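Transcriptional regulator, TetR family (PDB 3HE0) probably binds regulatory DNA as a TetR-family transcriptional regulator, through a helix-turn-helix domain joined to an all-helical C-terminal domain. Local coordinates at residues 29-34 / 54-59; 60-64 / 122-127. One frame throughout, in Å; residues are numbered along the deposited sequence.

Contact 1 of 2, residues 29-34 / 54-59; sequences FQGLSM and DKEHLL. With SO4 (sulfate ion), chain D.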
loop_
_atom_site.group_PDB
_atom_site.type_symbol
_atom_site.label_atom_id
_atom_site.label_comp_id
_atom_site.label_asym_id
_atom_site.label_seq_id
_atom_site.Cartn_x
_atom_site.Cartn_y
_atom_site.Cartn_z
ATOM N N PHE A 29 3.951 6.489 -14.461
ATOM C CA PHE A 29 3.519 7.846 -14.865
ATOM C C PHE A 29 4.587 8.678 -15.601
ATOM O O PHE A 29 4.343 9.164 -16.713
ATOM C CB PHE A 29 3.005 8.633 -13.641
ATOM C CG PHE A 29 1.673 8.151 -13.114
ATOM C CD1 PHE A 29 0.476 8.685 -13.600
ATOM C CD2 PHE A 29 1.601 7.179 -12.132
ATOM C CE1 PHE A 29 -0.759 8.238 -13.122
ATOM C CE2 PHE A 29 0.356 6.733 -11.651
ATOM C CZ PHE A 29 -0.815 7.263 -12.152
ATOM N N GLN A 30 5.760 8.839 -14.992
ATOM C CA GLN A 30 6.828 9.695 -15.563
ATOM C C GLN A 30 7.375 9.187 -16.914
ATOM O O GLN A 30 7.879 9.963 -17.737
ATOM C CB GLN A 30 8.003 9.836 -14.572
ATOM C CG GLN A 30 7.682 10.584 -13.278
ATOM C CD GLN A 30 8.832 10.529 -12.276
ATOM O OE1 GLN A 30 9.941 10.986 -12.556
ATOM N NE2 GLN A 30 8.567 9.967 -11.102
ATOM N N GLY A 31 7.290 7.874 -17.121
ATOM C CA GLY A 31 7.796 7.260 -18.338
ATOM C C GLY A 31 6.979 7.566 -19.576
ATOM O O GLY A 31 7.505 7.492 -20.681
ATOM N N LEU A 32 5.716 7.948 -19.393
ATOM C CA LEU A 32 4.762 7.992 -20.483
ATOM C C LEU A 32 5.165 8.951 -21.592
ATOM O O LEU A 32 5.480 10.117 -21.355
ATOM C CB LEU A 32 3.373 8.346 -19.955
ATOM C CG LEU A 32 2.223 8.242 -20.963
ATOM C CD1 LEU A 32 1.796 6.813 -21.174
ATOM C CD2 LEU A 32 1.066 9.031 -20.476
ATOM N N SER A 33 5.151 8.422 -22.811
ATOM C CA SER A 33 5.429 9.174 -24.033
ATOM C C SER A 33 4.160 9.342 -24.840
ATOM O O SER A 33 3.477 8.361 -25.115
ATOM C CB SER A 33 6.415 8.405 -24.910
ATOM O OG SER A 33 6.165 8.698 -26.275
HETATM N N MSE A 34 3.872 10.559 -25.280
HETATM C CA MSE A 34 2.692 10.765 -26.106
HETATM C C MSE A 34 2.785 9.967 -27.417
HETATM O O MSE A 34 1.768 9.525 -27.967
HETATM C CB MSE A 34 2.475 12.249 -26.374
HETATM C CG MSE A 34 2.127 13.069 -25.125
HETATM SE SE MSE A 34 0.540 12.488 -24.122
HETATM C CE MSE A 34 -0.732 13.941 -24.444
ATOM N N ASP A 54 -2.737 18.053 -22.737
ATOM C CA ASP A 54 -1.324 17.791 -22.573
ATOM C C ASP A 54 -1.131 16.557 -21.686
ATOM O O ASP A 54 -2.114 15.971 -21.175
ATOM C CB ASP A 54 -0.652 19.023 -21.937
ATOM C CG ASP A 54 -1.232 19.380 -20.573
ATOM O OD1 ASP A 54 -1.820 18.537 -19.905
ATOM O OD2 ASP A 54 -1.102 20.528 -20.146
ATOM N N LYS A 55 0.131 16.167 -21.492
ATOM C CA LYS A 55 0.445 14.932 -20.769
ATOM C C LYS A 55 -0.148 14.981 -19.387
ATOM O O LYS A 55 -0.733 14.013 -18.927
ATOM C CB LYS A 55 1.963 14.719 -20.688
ATOM C CG LYS A 55 2.404 13.352 -20.103
ATOM C CD LYS A 55 3.894 13.038 -20.476
ATOM C CE LYS A 55 4.832 12.908 -19.255
ATOM N NZ LYS A 55 5.002 11.468 -18.775
ATOM N N GLU A 56 -0.025 16.134 -18.742
ATOM C CA GLU A 56 -0.444 16.288 -17.349
ATOM C C GLU A 56 -1.942 16.100 -17.209
ATOM O O GLU A 56 -2.405 15.426 -16.302
ATOM C CB GLU A 56 -0.042 17.668 -16.822
ATOM C CG GLU A 56 1.443 17.963 -16.961
ATOM C CD GLU A 56 1.837 18.741 -18.241
ATOM O OE1 GLU A 56 1.708 18.208 -19.389
ATOM O OE2 GLU A 56 2.321 19.908 -18.075
ATOM N N HIS A 57 -2.712 16.649 -18.144
ATOM C CA HIS A 57 -4.171 16.438 -18.096
ATOM C C HIS A 57 -4.548 15.005 -18.345
ATOM O O HIS A 57 -5.399 14.459 -17.659
ATOM C CB HIS A 57 -4.907 17.383 -19.050
ATOM C CG HIS A 57 -5.009 18.764 -18.518
ATOM N ND1 HIS A 57 -4.015 19.704 -18.699
ATOM C CD2 HIS A 57 -5.957 19.351 -17.758
ATOM C CE1 HIS A 57 -4.373 20.829 -18.110
ATOM N NE2 HIS A 57 -5.535 20.635 -17.511
ATOM N N LEU A 58 -3.870 14.382 -19.289
ATOM C CA LEU A 58 -4.045 12.938 -19.513
ATOM C C LEU A 58 -3.802 12.146 -18.227
ATOM O O LEU A 58 -4.594 11.298 -17.881
ATOM C CB LEU A 58 -3.126 12.434 -20.616
ATOM C CG LEU A 58 -3.101 10.938 -20.895
ATOM C CD1 LEU A 58 -4.475 10.409 -21.331
ATOM C CD2 LEU A 58 -2.042 10.729 -21.982
ATOM N N LEU A 59 -2.721 12.442 -17.511
ATOM C CA LEU A 59 -2.415 11.693 -16.267
ATOM C C LEU A 59 -3.546 11.807 -15.245
ATOM O O LEU A 59 -3.937 10.812 -14.625
ATOM C CB LEU A 59 -1.042 12.109 -15.666
ATOM C CG LEU A 59 0.149 11.828 -16.621
ATOM C CD1 LEU A 59 1.537 12.186 -16.088
ATOM C CD2 LEU A 59 0.157 10.373 -17.061
HETATM S S SO4 D . 6.241 6.838 -11.643
HETATM O O1 SO4 D . 5.672 8.179 -11.699
HETATM O O2 SO4 D . 6.528 6.397 -13.005
HETATM O O3 SO4 D . 5.292 5.948 -10.964
HETATM O O4 SO4 D . 7.517 6.882 -10.934
#
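K55 reaches over to L32 O with the end of its chain. Its CG stands anti to the backbone N (chi1 -173°), and bends farther out along the chain bring NZ to L32 O at 3.0 Å, in the carbonyl plane and on a lone pair. Weak bonds run from NZ to F29 O (3.2 Å) and Q30 O. A long, flexible lysine suits this place, since one ammonium group bonds L32 O and lies within weak reach of two more carbonyls of a type I turn, F29 to L32. Beside it the leucines interlock: L32 CD2 sits 3.8 Å from L59 CD2, the two side chains running antiparallel alongside, while L58 crosses L32 at about a right angle. L59 CD2 also reaches the edge of the F29 ring, near its plane, at CD1 (3.9 Å). Selenomethionine M34, bent at chi2 and chi3, meets L58 tip to tip, SE to CD2 at 3.8 Å, and lays CE over the start of the helix. There D54 is the N-cap: its OD1 accepts from H57 N (2.7 Å) and from H57 ND1. At the start of the turn, Q30 N donates to sulfate O2 (3.2 Å), and Q30 NE2 bonds E26 O of the second subunit. The contact ties the turn before helix 34-41 to the start of helix 55-74, where L23 and I24 of helix 13-27 pack on L32, F29 and L59.

Contact 2 of 2, residues 60-64 / 122-127; sequences EEVRL and KTWELE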
loop_
_atom_site.group_PDB
_atom_site.type_symbol
_atom_site.label_atom_id
_atom_site.label_comp_id
_atom_site.label_asym_id
_atom_site.label_seq_id
_atom_site.Cartn_x
_atom_site.Cartn_y
_atom_site.Cartn_z
ATOM N N GLU A 60 -4.105 12.998 -15.094
ATOM C CA GLU A 60 -5.193 13.195 -14.138
ATOM C C GLU A 60 -6.409 12.375 -14.509
ATOM O O GLU A 60 -7.115 11.853 -13.632
ATOM C CB GLU A 60 -5.575 14.680 -14.051
ATOM C CG GLU A 60 -6.656 14.983 -13.015
ATOM C CD GLU A 60 -6.259 14.567 -11.559
ATOM O OE1 GLU A 60 -5.037 14.517 -11.204
ATOM O OE2 GLU A 60 -7.197 14.267 -10.773
ATOM N N GLU A 61 -6.662 12.276 -15.811
ATOM C CA GLU A 61 -7.815 11.543 -16.302
ATOM C C GLU A 61 -7.554 10.079 -16.102
ATOM O O GLU A 61 -8.475 9.324 -15.854
ATOM C CB GLU A 61 -8.068 11.811 -17.796
ATOM C CG GLU A 61 -8.509 13.216 -18.100
ATOM C CD GLU A 61 -9.750 13.569 -17.299
ATOM O OE1 GLU A 61 -10.718 12.771 -17.340
ATOM O OE2 GLU A 61 -9.743 14.602 -16.578
ATOM N N VAL A 62 -6.309 9.666 -16.226
ATOM C CA VAL A 62 -5.962 8.284 -15.921
ATOM C C VAL A 62 -6.277 7.971 -14.432
ATOM O O VAL A 62 -7.003 7.032 -14.130
ATOM C CB VAL A 62 -4.482 7.963 -16.309
ATOM C CG1 VAL A 62 -3.971 6.732 -15.581
ATOM C CG2 VAL A 62 -4.369 7.773 -17.827
ATOM N N ARG A 63 -5.780 8.799 -13.518
ATOM C CA ARG A 63 -6.054 8.563 -12.076
ATOM C C ARG A 63 -7.541 8.445 -11.832
ATOM O O ARG A 63 -7.984 7.537 -11.119
ATOM C CB ARG A 63 -5.495 9.665 -11.185
ATOM C CG ARG A 63 -3.980 9.802 -11.247
ATOM C CD ARG A 63 -3.481 10.973 -10.394
ATOM N NE ARG A 63 -2.096 11.295 -10.755
ATOM C CZ ARG A 63 -1.709 12.325 -11.518
ATOM N NH1 ARG A 63 -2.582 13.229 -11.996
ATOM N NH2 ARG A 63 -0.416 12.467 -11.793
ATOM N N LEU A 64 -8.326 9.349 -12.425
ATOM C CA LEU A 64 -9.763 9.359 -12.126
ATOM C C LEU A 64 -10.408 8.137 -12.710
ATOM O O LEU A 64 -11.328 7.566 -12.094
ATOM C CB LEU A 64 -10.470 10.620 -12.643
ATOM C CG LEU A 64 -10.045 11.908 -11.920
ATOM C CD1 LEU A 64 -10.660 13.167 -12.542
ATOM C CD2 LEU A 64 -10.328 11.793 -10.401
ATOM N N LYS A 122 -8.356 17.725 -5.226
ATOM C CA LYS A 122 -9.391 17.536 -6.233
ATOM C C LYS A 122 -9.568 16.039 -6.486
ATOM O O LYS A 122 -10.690 15.532 -6.443
ATOM C CB LYS A 122 -9.056 18.280 -7.542
ATOM C CG LYS A 122 -10.059 18.024 -8.691
ATOM C CD LYS A 122 -10.159 19.183 -9.713
ATOM C CE LYS A 122 -9.055 19.165 -10.799
ATOM N NZ LYS A 122 -9.291 18.166 -11.908
ATOM N N THR A 123 -8.454 15.339 -6.717
ATOM C CA THR A 123 -8.501 13.916 -7.065
ATOM C C THR A 123 -9.095 13.136 -5.903
ATOM O O THR A 123 -10.080 12.416 -6.082
ATOM C CB THR A 123 -7.108 13.325 -7.429
ATOM O OG1 THR A 123 -6.381 14.222 -8.278
ATOM C CG2 THR A 123 -7.263 11.982 -8.142
ATOM N N TRP A 124 -8.513 13.315 -4.712
ATOM C CA TRP A 124 -9.000 12.648 -3.506
ATOM C C TRP A 124 -10.506 12.843 -3.362
ATOM O O TRP A 124 -11.229 11.872 -3.243
ATOM C CB TRP A 124 -8.258 13.123 -2.247
ATOM N N GLU A 125 -10.991 14.079 -3.441
ATOM C CA GLU A 125 -12.436 14.336 -3.244
ATOM C C GLU A 125 -13.321 13.690 -4.315
ATOM O O GLU A 125 -14.356 13.102 -3.994
ATOM C CB GLU A 125 -12.739 15.844 -3.123
ATOM C CG GLU A 125 -14.024 16.174 -2.305
ATOM C CD GLU A 125 -14.109 17.651 -1.818
ATOM O OE1 GLU A 125 -14.800 18.475 -2.483
ATOM O OE2 GLU A 125 -13.502 17.990 -0.763
ATOM N N LEU A 126 -12.910 13.775 -5.580
ATOM C CA LEU A 126 -13.673 13.142 -6.672
ATOM C C LEU A 126 -13.703 11.614 -6.519
ATOM O O LEU A 126 -14.717 10.967 -6.780
ATOM C CB LEU A 126 -13.121 13.541 -8.060
ATOM C CG LEU A 126 -13.450 14.959 -8.574
ATOM C CD1 LEU A 126 -12.811 15.212 -9.930
ATOM C CD2 LEU A 126 -14.960 15.214 -8.652
ATOM N N GLU A 127 -12.601 11.044 -6.067
ATOM C CA GLU A 127 -12.538 9.585 -5.893
ATOM C C GLU A 127 -13.430 9.065 -4.749
ATOM O O GLU A 127 -14.016 7.986 -4.857
ATOM C CB GLU A 127 -11.079 9.132 -5.732
ATOM C CG GLU A 127 -10.258 9.419 -7.009
ATOM C CD GLU A 127 -8.778 9.053 -6.904
ATOM O OE1 GLU A 127 -8.327 8.678 -5.796
ATOM O OE2 GLU A 127 -8.071 9.132 -7.954
#
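E60 and T123 approach head-on, bringing E60 OE2 to 2.6 Å from T123 OG1. The hydroxyl also has T119 O, one turn back on its own helix, as a hydrogen-bonding partner. The carboxylate is engaged at its other oxygen too: R63 NH1 makes a salt bridge to E60 OE1 at 2.9 Å, on the anti side and 33° out of the carboxylate plane. Spaced three residues apart on one helix, E60 and R63 are well placed for this, and the arginine would favour the charged form of this buried carboxylate. E60 reaches across because its CG is anti to the backbone N (chi1 -177°) and the chain then bends at chi2. K122 NZ approaches OE2 only to 4.6 Å, too far for a salt bridge but near enough that its charge may help.

Segments 60-64 and 122-127 run roughly parallel, their axes 10.7 Å apart at closest and inclined by 29°. This pairing joins the helix leading out of the TetR-type DNA-binding region to helix 117-129 of the C-terminal region, which in TetR relatives usually binds the effector.

Next to the polar pair lies an apolar patch around L64. Its CD2 packs against the methyl CG2 of T123 at 3.8 Å, and its CD1 against L126 CD1 at 4.0 Å. Threonine fits here because its hydroxyl meets E60 while its methyl faces the leucine. E127, extended beyond CG, passes its methylene CG along L64 CD2 at 4.1 Å while its OE2 lies 3.5 Å from R63 O without a bond, and the R63 side chain also touches V110 and L115.

Overall arrangement
Contacts 1 and 2 follow one another along helix 55-74, their centres about 15 Å apart and on the same side of the chain's centre. Contact 1 holds its first turn against the DNA-binding region; contact 2, beginning at the next residue, sets the same helix against helix 117-129. They touch directly where F29 CE1 packs on R63 CG at 4.0 Å. Helix 55-74 is therefore a continuous link by which a shift of the C-terminal region could reach the DNA-binding region, as is thought for TetR relatives. The sulfate at contact 1, probably from crystallisation, is also bound by R109, including that of the second subunit; a bound sulfate also lies about 5 Å from the L64 side chain.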